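Local coordinates for enoyl-CoA hydratase/isomerase family protein (Mycobacterium tuberculosis, PDB 4FN7) that probably acts on unsaturated acyl-CoA thioesters as a crotonase-family enoyl-CoA hydratase or isomerase in lipid metabolism, at residues 56-64 with 105-113; 122-132 with 157-166. All blocks are in the same frame, centred on the assembly; numbering follows the deposited sequence.

Interaction 1. Residues 56-64 with 105-113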
ATOM      1  N   ARG A  56      30.450  -6.445  -0.270  1.00 12.42           N
ATOM      2  CA  ARG A  56      30.224  -5.617  -1.445  1.00 12.88           C
ATOM      3  C   ARG A  56      28.743  -5.503  -1.788  1.00 11.71           C
ATOM      4  O   ARG A  56      28.259  -4.419  -2.107  1.00 12.73           O
ATOM      5  CB  ARG A  56      30.991  -6.191  -2.634  1.00 12.90           C
ATOM      6  CG  ARG A  56      30.878  -5.359  -3.896  1.00 12.50           C
ATOM      7  CD  ARG A  56      31.348  -6.138  -5.107  1.00 12.83           C
ATOM      8  NE  ARG A  56      31.167  -5.374  -6.337  1.00 13.00           N
ATOM      9  CZ  ARG A  56      31.583  -5.776  -7.534  1.00 13.87           C
ATOM     10  NH1 ARG A  56      32.216  -6.932  -7.661  1.00 16.64           N
ATOM     11  NH2 ARG A  56      31.371  -5.017  -8.601  1.00 16.15           N
ATOM     12  N   VAL A  57      28.025  -6.619  -1.717  1.00 11.37           N
ATOM     13  CA  VAL A  57      26.630  -6.668  -2.138  1.00 11.35           C
ATOM     14  C   VAL A  57      25.797  -7.570  -1.242  1.00 11.54           C
ATOM     15  O   VAL A  57      26.332  -8.422  -0.526  1.00 11.44           O
ATOM     16  CB  VAL A  57      26.483  -7.236  -3.574  1.00 13.38           C
ATOM     17  CG1 VAL A  57      27.217  -6.375  -4.581  1.00 15.49           C
ATOM     18  CG2 VAL A  57      26.975  -8.679  -3.646  1.00 14.18           C
ATOM     19  N   PHE A  58      24.480  -7.398  -1.304  1.00 11.85           N
ATOM     20  CA  PHE A  58      23.591  -8.463  -0.869  1.00 11.39           C
ATOM     21  C   PHE A  58      23.591  -9.484  -2.008  1.00  9.79           C
ATOM     22  O   PHE A  58      24.114 -10.590  -1.869  1.00 10.57           O
ATOM     23  CB  PHE A  58      22.189  -7.940  -0.576  1.00 11.67           C
ATOM     24  CG  PHE A  58      21.245  -9.001  -0.075  1.00 10.38           C
ATOM     25  CD1 PHE A  58      21.415  -9.560   1.185  1.00 11.30           C
ATOM     26  CD2 PHE A  58      20.192  -9.441  -0.858  1.00 11.20           C
ATOM     27  CE1 PHE A  58      20.559 -10.540   1.650  1.00 10.99           C
ATOM     28  CE2 PHE A  58      19.324 -10.421  -0.399  1.00 11.39           C
ATOM     29  CZ  PHE A  58      19.507 -10.971   0.863  1.00 11.63           C
ATOM     30  N   SER A  59      23.037  -9.090  -3.152  1.00  9.93           N
ATOM     31  CA  SER A  59      23.186  -9.856  -4.386  1.00 10.71           C
ATOM     32  C   SER A  59      22.884  -8.981  -5.588  1.00  9.97           C
ATOM     33  O   SER A  59      21.923  -8.205  -5.579  1.00 11.02           O
ATOM     34  CB  SER A  59      22.271 -11.075  -4.410  1.00 11.63           C
ATOM     35  OG  SER A  59      22.225 -11.634  -5.719  1.00 11.71           O
ATOM     36  N   GLY A  60      23.705  -9.117  -6.628  1.00 11.37           N
ATOM     37  CA  GLY A  60      23.500  -8.387  -7.864  1.00 13.36           C
ATOM     38  C   GLY A  60      22.425  -8.949  -8.777  1.00 14.09           C
ATOM     39  O   GLY A  60      22.174  -8.377  -9.832  1.00 15.30           O
ATOM     40  N   GLY A  61      21.794 -10.058  -8.394  1.00 12.39           N
ATOM     41  CA  GLY A  61      20.692 -10.601  -9.174  1.00 13.47           C
ATOM     42  C   GLY A  61      20.961 -11.990  -9.712  1.00 11.66           C
ATOM     43  O   GLY A  61      21.794 -12.702  -9.172  1.00 15.24           O
ATOM     44  N   PHE A  62      20.250 -12.385 -10.763  1.00 12.76           N
ATOM     45  CA  PHE A  62      20.536 -13.649 -11.435  1.00 12.33           C
ATOM     46  C   PHE A  62      21.916 -13.621 -12.085  1.00 13.78           C
ATOM     47  O   PHE A  62      22.531 -12.565 -12.221  1.00 15.33           O
ATOM     48  CB  PHE A  62      19.495 -13.938 -12.516  1.00 12.32           C
ATOM     49  CG  PHE A  62      18.140 -14.324 -11.987  1.00 11.70           C
ATOM     50  CD1 PHE A  62      17.017 -13.558 -12.288  1.00 13.33           C
ATOM     51  CD2 PHE A  62      17.978 -15.464 -11.220  1.00 12.05           C
ATOM     52  CE1 PHE A  62      15.764 -13.918 -11.821  1.00 14.24           C
ATOM     53  CE2 PHE A  62      16.724 -15.830 -10.751  1.00 12.85           C
ATOM     54  CZ  PHE A  62      15.620 -15.057 -11.052  1.00 13.24           C
ATOM     55  N   ASP A  63      22.387 -14.788 -12.505  1.00 14.18           N
ATOM     56  CA  ASP A  63      23.593 -14.882 -13.316  1.00 17.98           C
ATOM     57  C   ASP A  63      23.321 -14.211 -14.653  1.00 19.91           C
ATOM     58  O   ASP A  63      22.615 -14.762 -15.492  1.00 19.46           O
ATOM     59  CB  ASP A  63      23.963 -16.354 -13.524  1.00 21.85           C
ATOM     60  CG  ASP A  63      25.247 -16.535 -14.306  1.00 28.19           C
ATOM     61  OD1 ASP A  63      25.485 -15.771 -15.261  1.00 30.20           O
ATOM     62  OD2 ASP A  63      26.017 -17.454 -13.962  1.00 30.61           O
ATOM     63  N   LEU A  64      23.882 -13.020 -14.846  1.00 22.92           N
ATOM     64  CA  LEU A  64      23.617 -12.238 -16.050  1.00 25.91           C
ATOM     65  C   LEU A  64      24.118 -12.941 -17.312  1.00 28.21           C
ATOM     66  O   LEU A  64      23.514 -12.823 -18.375  1.00 29.91           O
ATOM     67  CB  LEU A  64      24.239 -10.842 -15.937  1.00 26.41           C
ATOM     68  CG  LEU A  64      23.868  -9.850 -17.042  1.00 28.77           C
ATOM     69  CD1 LEU A  64      22.365  -9.600 -17.069  1.00 30.01           C
ATOM     70  CD2 LEU A  64      24.634  -8.543 -16.878  1.00 30.24           C
ATOM     71  N   ILE A 105      19.967  -6.073  -6.257  1.00  9.55           N
ATOM     72  CA  ILE A 105      19.481  -5.758  -7.594  1.00 10.11           C
ATOM     73  C   ILE A 105      18.749  -6.940  -8.200  1.00  9.26           C
ATOM     74  O   ILE A 105      19.208  -8.077  -8.108  1.00 10.18           O
ATOM     75  CB  ILE A 105      20.656  -5.395  -8.529  1.00 11.47           C
ATOM     76  CG1 ILE A 105      21.556  -4.333  -7.888  1.00 13.40           C
ATOM     77  CG2 ILE A 105      20.140  -4.943  -9.903  1.00 12.35           C
ATOM     78  CD1 ILE A 105      20.867  -2.997  -7.639  1.00 14.11           C
ATOM     79  N   ALA A 106      17.609  -6.665  -8.830  1.00  9.11           N
ATOM     80  CA  ALA A 106      16.856  -7.687  -9.550  1.00 10.86           C
ATOM     81  C   ALA A 106      16.545  -8.862  -8.618  1.00  9.77           C
ATOM     82  O   ALA A 106      15.946  -8.656  -7.566  1.00  9.50           O
ATOM     83  CB  ALA A 106      17.613  -8.121 -10.810  1.00 11.76           C
ATOM     84  N   MET A 107      16.938 -10.083  -8.975  1.00  8.65           N
ATOM     85  CA  MET A 107      16.651 -11.219  -8.088  1.00  9.95           C
ATOM     86  C   MET A 107      17.211 -11.013  -6.671  1.00  9.94           C
ATOM     87  O   MET A 107      16.684 -11.577  -5.713  1.00 10.37           O
ATOM     88  CB  MET A 107      17.161 -12.540  -8.677  1.00 10.69           C
ATOM     89  CG  MET A 107      16.758 -13.787  -7.878  1.00 12.23           C
ATOM     90  SD  MET A 107      14.977 -14.141  -7.854  1.00 13.30           S
ATOM     91  CE  MET A 107      14.725 -14.492  -6.114  1.00 14.26           C
ATOM     92  N   GLY A 108      18.281 -10.236  -6.539  1.00  9.58           N
ATOM     93  CA  GLY A 108      18.773  -9.867  -5.224  1.00  9.62           C
ATOM     94  C   GLY A 108      17.742  -9.071  -4.438  1.00  9.28           C
ATOM     95  O   GLY A 108      17.549  -9.303  -3.243  1.00  9.82           O
ATOM     96  N   ALA A 109      17.085  -8.117  -5.093  1.00  9.95           N
ATOM     97  CA  ALA A 109      16.014  -7.365  -4.445  1.00  9.11           C
ATOM     98  C   ALA A 109      14.804  -8.254  -4.160  1.00  8.37           C
ATOM     99  O   ALA A 109      14.137  -8.083  -3.142  1.00  9.53           O
ATOM    100  CB  ALA A 109      15.596  -6.172  -5.297  1.00  9.97           C
ATOM    101  N   PHE A 110      14.517  -9.200  -5.051  1.00  8.83           N
ATOM    102  CA  PHE A 110      13.379 -10.096  -4.836  1.00  8.86           C
ATOM    103  C   PHE A 110      13.651 -11.012  -3.643  1.00  9.16           C
ATOM    104  O   PHE A 110      12.775 -11.223  -2.811  1.00 10.01           O
ATOM    105  CB  PHE A 110      13.056 -10.916  -6.093  1.00  9.54           C
ATOM    106  CG  PHE A 110      12.945 -10.086  -7.347  1.00 10.55           C
ATOM    107  CD1 PHE A 110      12.524  -8.765  -7.293  1.00 11.22           C
ATOM    108  CD2 PHE A 110      13.289 -10.624  -8.574  1.00 11.26           C
ATOM    109  CE1 PHE A 110      12.450  -7.992  -8.453  1.00 10.95           C
ATOM    110  CE2 PHE A 110      13.221  -9.859  -9.736  1.00 11.82           C
ATOM    111  CZ  PHE A 110      12.799  -8.543  -9.670  1.00 12.54           C
ATOM    112  N   LEU A 111      14.866 -11.542  -3.560  1.00  9.50           N
ATOM    113  CA  LEU A 111      15.258 -12.346  -2.405  1.00 10.04           C
ATOM    114  C   LEU A 111      15.146 -11.529  -1.115  1.00  8.59           C
ATOM    115  O   LEU A 111      14.591 -11.989  -0.104  1.00  9.63           O
ATOM    116  CB  LEU A 111      16.687 -12.853  -2.596  1.00 10.43           C
ATOM    117  CG  LEU A 111      17.290 -13.640  -1.434  1.00 12.39           C
ATOM    118  CD1 LEU A 111      16.463 -14.870  -1.152  1.00 14.96           C
ATOM    119  CD2 LEU A 111      18.727 -14.029  -1.739  1.00 13.65           C
ATOM    120  N   LEU A 112      15.687 -10.318  -1.134  1.00  9.39           N
ATOM    121  CA  LEU A 112      15.636  -9.443   0.030  1.00  9.01           C
ATOM    122  C   LEU A 112      14.188  -9.287   0.511  1.00  8.63           C
ATOM    123  O   LEU A 112      13.907  -9.293   1.713  1.00  9.15           O
ATOM    124  CB  LEU A 112      16.220  -8.072  -0.327  1.00 10.08           C
ATOM    125  CG  LEU A 112      16.229  -7.003   0.764  1.00 11.13           C
ATOM    126  CD1 LEU A 112      17.123  -7.419   1.910  1.00 13.90           C
ATOM    127  CD2 LEU A 112      16.674  -5.666   0.184  1.00 11.92           C
ATOM    128  N   SER A 113      13.272  -9.180  -0.446  1.00  8.52           N
ATOM    129  CA  SER A 113      11.860  -8.924  -0.188  1.00  8.88           C
ATOM    130  C   SER A 113      11.123 -10.135   0.382  1.00  8.52           C
ATOM    131  O   SER A 113       9.926 -10.060   0.641  1.00  9.48           O
ATOM    132  CB  SER A 113      11.170  -8.460  -1.481  1.00 10.61           C
ATOM    133  OG  SER A 113      11.772  -7.281  -1.999  1.00 10.96           O
TER
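M107 lies across the F62 ring. Its CB sits 3.6 Å from the centroid of the F62 ring, over the middle of one face. With CG anti to the backbone N (chi1 -174°) and bends at chi2 and chi3, the M107 chain runs outward across the ring, and SD ends obliquely above the rim, 3.4 Å from F62 CZ, a Met-aromatic contact. F58 meets the other end of the helix: F58 CE2 lies 3.9 Å from L111 CD2, L112 CD1 is over one face, and G108 O stands at the ring edge. The hydrogen bond across the contact is between backbones: I105 N gives S59 O a nearly straight bond of 3.0 Å, and the CA-H of G108 points at the same oxygen. S59 OG accepts from G61 N in an ST turn and is also hydrogen-bonded to N24 O, holding the 59-61 turn. Glycines let the chains close in, with G61 CA 3.1 Å from I105 O. F62 N and M107 N, 4.4 Å apart, match the backbone pair that forms the oxyanion hole in the crotonase superfamily, so they probably do so here. Helix 73-90 packs on F62 through M78 and L79 and on L111 through L89, strand 96-100 lies against F58 and L112, and helix 139-148 against F110.

Interaction 2. Residues 122-132 with 157-166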
ATOM      1  N   HIS A 122      22.177   3.002   4.974  1.00 13.29           N
ATOM      2  CA  HIS A 122      21.589   4.125   4.258  1.00 15.17           C
ATOM      3  C   HIS A 122      21.924   4.139   2.776  1.00 15.65           C
ATOM      4  O   HIS A 122      21.066   4.428   1.946  1.00 17.68           O
ATOM      5  CB  HIS A 122      22.041   5.449   4.879  1.00 19.76           C
ATOM      6  CG  HIS A 122      21.721   6.646   4.039  1.00 26.60           C
ATOM      7  ND1 HIS A 122      22.642   7.232   3.197  1.00 30.44           N
ATOM      8  CD2 HIS A 122      20.578   7.356   3.899  1.00 29.13           C
ATOM      9  CE1 HIS A 122      22.082   8.258   2.580  1.00 31.72           C
ATOM     10  NE2 HIS A 122      20.829   8.355   2.988  1.00 31.37           N
ATOM     11  N   ALA A 123      23.175   3.841   2.445  1.00 15.54           N
ATOM     12  CA  ALA A 123      23.652   4.025   1.076  1.00 17.15           C
ATOM     13  C   ALA A 123      23.352   2.862   0.127  1.00 16.01           C
ATOM     14  O   ALA A 123      23.563   2.979  -1.084  1.00 18.44           O
ATOM     15  CB  ALA A 123      25.146   4.339   1.075  1.00 20.39           C
ATOM     16  N   TYR A 124      22.859   1.747   0.657  1.00 13.41           N
ATOM     17  CA  TYR A 124      22.687   0.554  -0.170  1.00 11.92           C
ATOM     18  C   TYR A 124      21.488   0.664  -1.104  1.00 11.25           C
ATOM     19  O   TYR A 124      20.347   0.858  -0.677  1.00 12.47           O
ATOM     20  CB  TYR A 124      22.592  -0.728   0.678  1.00 11.70           C
ATOM     21  CG  TYR A 124      23.781  -0.984   1.584  1.00 11.41           C
ATOM     22  CD1 TYR A 124      24.977  -0.298   1.410  1.00 12.39           C
ATOM     23  CD2 TYR A 124      23.700  -1.915   2.611  1.00 10.97           C
ATOM     24  CE1 TYR A 124      26.060  -0.528   2.242  1.00 12.26           C
ATOM     25  CE2 TYR A 124      24.774  -2.154   3.451  1.00 12.92           C
ATOM     26  CZ  TYR A 124      25.953  -1.457   3.265  1.00 11.76           C
ATOM     27  OH  TYR A 124      27.027  -1.693   4.100  1.00 13.65           O
ATOM     28  N   ASN A 125      21.768   0.522  -2.393  1.00 11.09           N
ATOM     29  CA  ASN A 125      20.747   0.626  -3.418  1.00 11.09           C
ATOM     30  C   ASN A 125      19.961  -0.659  -3.584  1.00 10.37           C
ATOM     31  O   ASN A 125      20.524  -1.752  -3.565  1.00 11.76           O
ATOM     32  CB  ASN A 125      21.387   1.005  -4.747  1.00 13.12           C
ATOM     33  CG  ASN A 125      21.898   2.418  -4.759  1.00 18.62           C
ATOM     34  OD1 ASN A 125      21.401   3.282  -4.046  1.00 24.02           O
ATOM     35  ND2 ASN A 125      22.882   2.669  -5.594  1.00 25.18           N
ATOM     36  N   ILE A 126      18.656  -0.511  -3.755  1.00 10.98           N
ATOM     37  CA  ILE A 126      17.770  -1.638  -3.986  1.00 10.41           C
ATOM     38  C   ILE A 126      16.954  -1.303  -5.229  1.00 10.36           C
ATOM     39  O   ILE A 126      16.356  -0.223  -5.322  1.00 10.27           O
ATOM     40  CB  ILE A 126      16.855  -1.877  -2.776  1.00 10.56           C
ATOM     41  CG1 ILE A 126      17.711  -2.015  -1.506  1.00 13.16           C
ATOM     42  CG2 ILE A 126      16.001  -3.117  -3.000  1.00 11.63           C
ATOM     43  CD1 ILE A 126      16.953  -1.838  -0.227  1.00 15.70           C
ATOM     44  N   GLN A 127      16.968  -2.199  -6.207  1.00 10.10           N
ATOM     45  CA  GLN A 127      16.446  -1.857  -7.524  1.00 10.91           C
ATOM     46  C   GLN A 127      16.119  -3.098  -8.330  1.00  9.71           C
ATOM     47  O   GLN A 127      16.927  -4.023  -8.411  1.00 11.37           O
ATOM     48  CB  GLN A 127      17.484  -1.038  -8.297  1.00 11.03           C
ATOM     49  CG  GLN A 127      17.006  -0.557  -9.665  1.00 11.77           C
ATOM     50  CD  GLN A 127      18.145  -0.142 -10.579  1.00 12.19           C
ATOM     51  OE1 GLN A 127      19.306  -0.480 -10.342  1.00 13.25           O
ATOM     52  NE2 GLN A 127      17.817   0.587 -11.640  1.00 13.38           N
ATOM     53  N   ALA A 128      14.929  -3.111  -8.925  1.00  9.18           N
ATOM     54  CA  ALA A 128      14.632  -4.053  -9.998  1.00  9.32           C
ATOM     55  C   ALA A 128      15.040  -3.353 -11.295  1.00  9.46           C
ATOM     56  O   ALA A 128      14.288  -2.529 -11.818  1.00 11.06           O
ATOM     57  CB  ALA A 128      13.147  -4.410 -10.019  1.00 10.54           C
ATOM     58  N   ASN A 129      16.237  -3.652 -11.793  1.00  9.86           N
ATOM     59  CA  ASN A 129      16.778  -2.931 -12.943  1.00 10.47           C
ATOM     60  C   ASN A 129      16.397  -3.540 -14.289  1.00 10.90           C
ATOM     61  O   ASN A 129      16.887  -3.093 -15.328  1.00 11.26           O
ATOM     62  CB  ASN A 129      18.305  -2.824 -12.831  1.00 12.07           C
ATOM     63  CG  ASN A 129      19.003  -4.142 -13.094  1.00 11.72           C
ATOM     64  OD1 ASN A 129      18.452  -5.207 -12.822  1.00 12.32           O
ATOM     65  ND2 ASN A 129      20.231  -4.079 -13.613  1.00 13.53           N
ATOM     66  N   GLU A 130      15.521  -4.542 -14.264  1.00 10.80           N
ATOM     67  CA  GLU A 130      15.126  -5.283 -15.460  1.00 11.63           C
ATOM     68  C   GLU A 130      14.814  -4.379 -16.658  1.00 10.18           C
ATOM     69  O   GLU A 130      15.384  -4.549 -17.737  1.00 11.35           O
ATOM     70  CB  GLU A 130      13.922  -6.182 -15.157  1.00 11.07           C
ATOM     71  CG  GLU A 130      14.260  -7.518 -14.484  1.00 12.49           C
ATOM     72  CD  GLU A 130      14.483  -7.441 -12.973  1.00 13.25           C
ATOM     73  OE1 GLU A 130      14.555  -6.335 -12.410  1.00 13.71           O
ATOM     74  OE2 GLU A 130      14.584  -8.515 -12.337  1.00 15.43           O
ATOM     75  N   VAL A 131      13.919  -3.416 -16.470  1.00 10.17           N
ATOM     76  CA  VAL A 131      13.470  -2.587 -17.587  1.00 10.22           C
ATOM     77  C   VAL A 131      14.607  -1.740 -18.151  1.00 10.81           C
ATOM     78  O   VAL A 131      14.646  -1.472 -19.355  1.00 11.80           O
ATOM     79  CB  VAL A 131      12.261  -1.717 -17.172  1.00 11.78           C
ATOM     80  CG1 VAL A 131      11.986  -0.622 -18.195  1.00 13.35           C
ATOM     81  CG2 VAL A 131      11.024  -2.603 -16.961  1.00 12.76           C
ATOM     82  N   ALA A 132      15.557  -1.363 -17.303  1.00 10.33           N
ATOM     83  CA  ALA A 132      16.701  -0.571 -17.752  1.00 12.72           C
ATOM     84  C   ALA A 132      17.618  -1.365 -18.681  1.00 14.14           C
ATOM     85  O   ALA A 132      18.305  -0.786 -19.524  1.00 16.21           O
ATOM     86  CB  ALA A 132      17.485  -0.028 -16.562  1.00 13.29           C
ATOM     87  N   ALA A 157       9.053   1.128  -9.189  1.00  8.55           N
ATOM     88  CA  ALA A 157      10.086   0.096  -9.078  1.00  8.13           C
ATOM     89  C   ALA A 157      10.078  -0.811 -10.293  1.00  8.70           C
ATOM     90  O   ALA A 157      11.115  -1.342 -10.702  1.00 10.61           O
ATOM     91  CB  ALA A 157       9.871  -0.730  -7.818  1.00  8.98           C
ATOM     92  N   THR A 158       8.892  -1.003 -10.849  1.00  8.87           N
ATOM     93  CA  THR A 158       8.714  -1.946 -11.942  1.00  9.04           C
ATOM     94  C   THR A 158       8.938  -1.279 -13.307  1.00  8.19           C
ATOM     95  O   THR A 158       9.985  -1.470 -13.924  1.00  9.65           O
ATOM     96  CB  THR A 158       7.353  -2.666 -11.843  1.00  8.70           C
ATOM     97  OG1 THR A 158       6.288  -1.705 -11.833  1.00  9.17           O
ATOM     98  CG2 THR A 158       7.289  -3.491 -10.552  1.00 10.19           C
ATOM     99  N   GLY A 159       7.982  -0.466 -13.753  1.00  9.48           N
ATOM    100  CA  GLY A 159       8.058   0.145 -15.072  1.00 10.36           C
ATOM    101  C   GLY A 159       9.202   1.124 -15.260  1.00  9.78           C
ATOM    102  O   GLY A 159       9.675   1.326 -16.384  1.00  9.81           O
ATOM    103  N   LEU A 160       9.660   1.750 -14.180  1.00  9.18           N
ATOM    104  CA  LEU A 160      10.722   2.748 -14.299  1.00  9.67           C
ATOM    105  C   LEU A 160      12.061   2.289 -13.725  1.00  9.37           C
ATOM    106  O   LEU A 160      13.015   3.059 -13.705  1.00 11.25           O
ATOM    107  CB  LEU A 160      10.312   4.067 -13.644  1.00 10.65           C
ATOM    108  CG  LEU A 160       9.073   4.758 -14.226  1.00 10.55           C
ATOM    109  CD1 LEU A 160       8.787   6.022 -13.447  1.00 10.61           C
ATOM    110  CD2 LEU A 160       9.234   5.062 -15.728  1.00 11.14           C
ATOM    111  N   ALA A 161      12.127   1.047 -13.243  1.00  9.07           N
ATOM    112  CA  ALA A 161      13.366   0.505 -12.681  1.00  9.84           C
ATOM    113  C   ALA A 161      13.957   1.452 -11.639  1.00 11.01           C
ATOM    114  O   ALA A 161      15.169   1.648 -11.575  1.00 11.72           O
ATOM    115  CB  ALA A 161      14.375   0.225 -13.797  1.00 11.19           C
ATOM    116  N   LYS A 162      13.096   2.047 -10.820  1.00 11.14           N
ATOM    117  CA  LYS A 162      13.560   3.036  -9.853  1.00 10.81           C
ATOM    118  C   LYS A 162      14.519   2.440  -8.820  1.00 10.11           C
ATOM    119  O   LYS A 162      14.323   1.321  -8.345  1.00  9.76           O
ATOM    120  CB  LYS A 162      12.377   3.710  -9.149  1.00 11.13           C
ATOM    121  CG  LYS A 162      12.826   4.741  -8.118  1.00 13.65           C
ATOM    122  CD  LYS A 162      11.657   5.476  -7.507  1.00 17.15           C
ATOM    123  CE  LYS A 162      12.096   6.387  -6.374  1.00 22.21           C
ATOM    124  NZ  LYS A 162      10.926   7.094  -5.791  1.00 28.18           N
ATOM    125  N   THR A 163      15.565   3.191  -8.492  1.00 10.51           N
ATOM    126  CA  THR A 163      16.489   2.790  -7.437  1.00 11.02           C
ATOM    127  C   THR A 163      16.082   3.432  -6.123  1.00 10.73           C
ATOM    128  O   THR A 163      15.804   4.627  -6.073  1.00 12.83           O
ATOM    129  CB  THR A 163      17.933   3.205  -7.766  1.00 12.97           C
ATOM    130  OG1 THR A 163      18.349   2.554  -8.970  1.00 14.97           O
ATOM    131  CG2 THR A 163      18.867   2.799  -6.640  1.00 15.37           C
ATOM    132  N   PHE A 164      16.035   2.625  -5.065  1.00 10.37           N
ATOM    133  CA  PHE A 164      15.686   3.092  -3.729  1.00 10.50           C
ATOM    134  C   PHE A 164      16.876   2.887  -2.798  1.00  9.94           C
ATOM    135  O   PHE A 164      17.687   1.990  -3.007  1.00 11.21           O
ATOM    136  CB  PHE A 164      14.484   2.309  -3.183  1.00 10.01           C
ATOM    137  CG  PHE A 164      13.256   2.389  -4.047  1.00 10.41           C
ATOM    138  CD1 PHE A 164      12.218   3.250  -3.724  1.00 11.31           C
ATOM    139  CD2 PHE A 164      13.125   1.575  -5.160  1.00 10.40           C
ATOM    140  CE1 PHE A 164      11.078   3.316  -4.516  1.00 11.96           C
ATOM    141  CE2 PHE A 164      11.992   1.638  -5.951  1.00 11.83           C
ATOM    142  CZ  PHE A 164      10.969   2.501  -5.628  1.00 12.72           C
ATOM    143  N   PHE A 165      16.971   3.711  -1.763  1.00 11.44           N
ATOM    144  CA  PHE A 165      17.982   3.510  -0.734  1.00 11.49           C
ATOM    145  C   PHE A 165      17.574   4.257   0.520  1.00 11.95           C
ATOM    146  O   PHE A 165      16.826   5.229   0.452  1.00 12.78           O
ATOM    147  CB  PHE A 165      19.356   3.980  -1.220  1.00 13.10           C
ATOM    148  CG  PHE A 165      19.430   5.450  -1.510  1.00 14.03           C
ATOM    149  CD1 PHE A 165      19.869   6.336  -0.539  1.00 16.06           C
ATOM    150  CD2 PHE A 165      19.071   5.950  -2.755  1.00 17.35           C
ATOM    151  CE1 PHE A 165      19.945   7.695  -0.803  1.00 20.41           C
ATOM    152  CE2 PHE A 165      19.144   7.309  -3.022  1.00 21.44           C
ATOM    153  CZ  PHE A 165      19.582   8.180  -2.042  1.00 22.54           C
ATOM    154  N   GLY A 166      18.056   3.800   1.669  1.00 11.53           N
ATOM    155  CA  GLY A 166      17.856   4.537   2.906  1.00 13.74           C
ATOM    156  C   GLY A 166      16.401   4.911   3.128  1.00 12.93           C
ATOM    157  O   GLY A 166      15.514   4.057   3.078  1.00 13.95           O
TER
HETATM  158  O   HOH W   1      19.265   1.272   1.834  1.00 12.63           O
HETATM  159  O   HOH W   2      13.124  -1.031  -8.719  0.98  9.04           O
HETATM  160  O   HOH W   3      12.527  -2.817 -13.957  1.00 10.42           O
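I126 and F164 form an antiparallel hydrogen-bonded pair, I126 N to F164 O at 2.8 Å and F164 N to I126 O at 2.9 Å. Q127, with CG anti to the backbone N (chi1 -177°) and the chain extended beyond it, carries its amide past T163, and NE2 donates to A161 O at 2.9 Å, the acceptor close to the amide plane. N125 rests its CG on T163 CG2, 3.6 Å away. The edge of F165 meets one face of the H122 ring near its rim, an offset edge-to-face pair with planes at 88°. These strands, with 103-105, make the small three-stranded sheet of the crotonase fold, set apart from its six-stranded sheet. I126 and F164 point to one side, onto A169 of helix 166-172. Waters bridge the backbones on both sides of the pair: one joins Y124 O to G166 N; at the other end one joins A128 N to A157 O and K162 O, another A128 O and V131 N to T158 O. V131 CG2 comes within 3.4 Å of T158 O, and A161 CB lies 4.2 Å from A132 CB. At the V131 end H203 of a second subunit bonds G159 O and its T206 packs on V131.

In the fold
The two contacts follow one another along the chain. After strand 48-52, residues 56-64 open interaction 1; the loop it closes holds helices 64-69 and 73-90 and strand 96-100, and returns through strand 103-105 into helix 107-112. Interaction 2 opens later, at 122-132, and closes over helix 139-148 and most of helix 151-159, reaching strand 163-164. They neither nest nor cross, yet they touch: A106 N probably donates to Q127 O, at 2.8 Å, and E130 packs on A106 and F110. Segment 105-113 thus joins the loop after strand 48-52 to the small sheet, and segment 122-132, between it and 157-166, carries the tie on to the subunit interface.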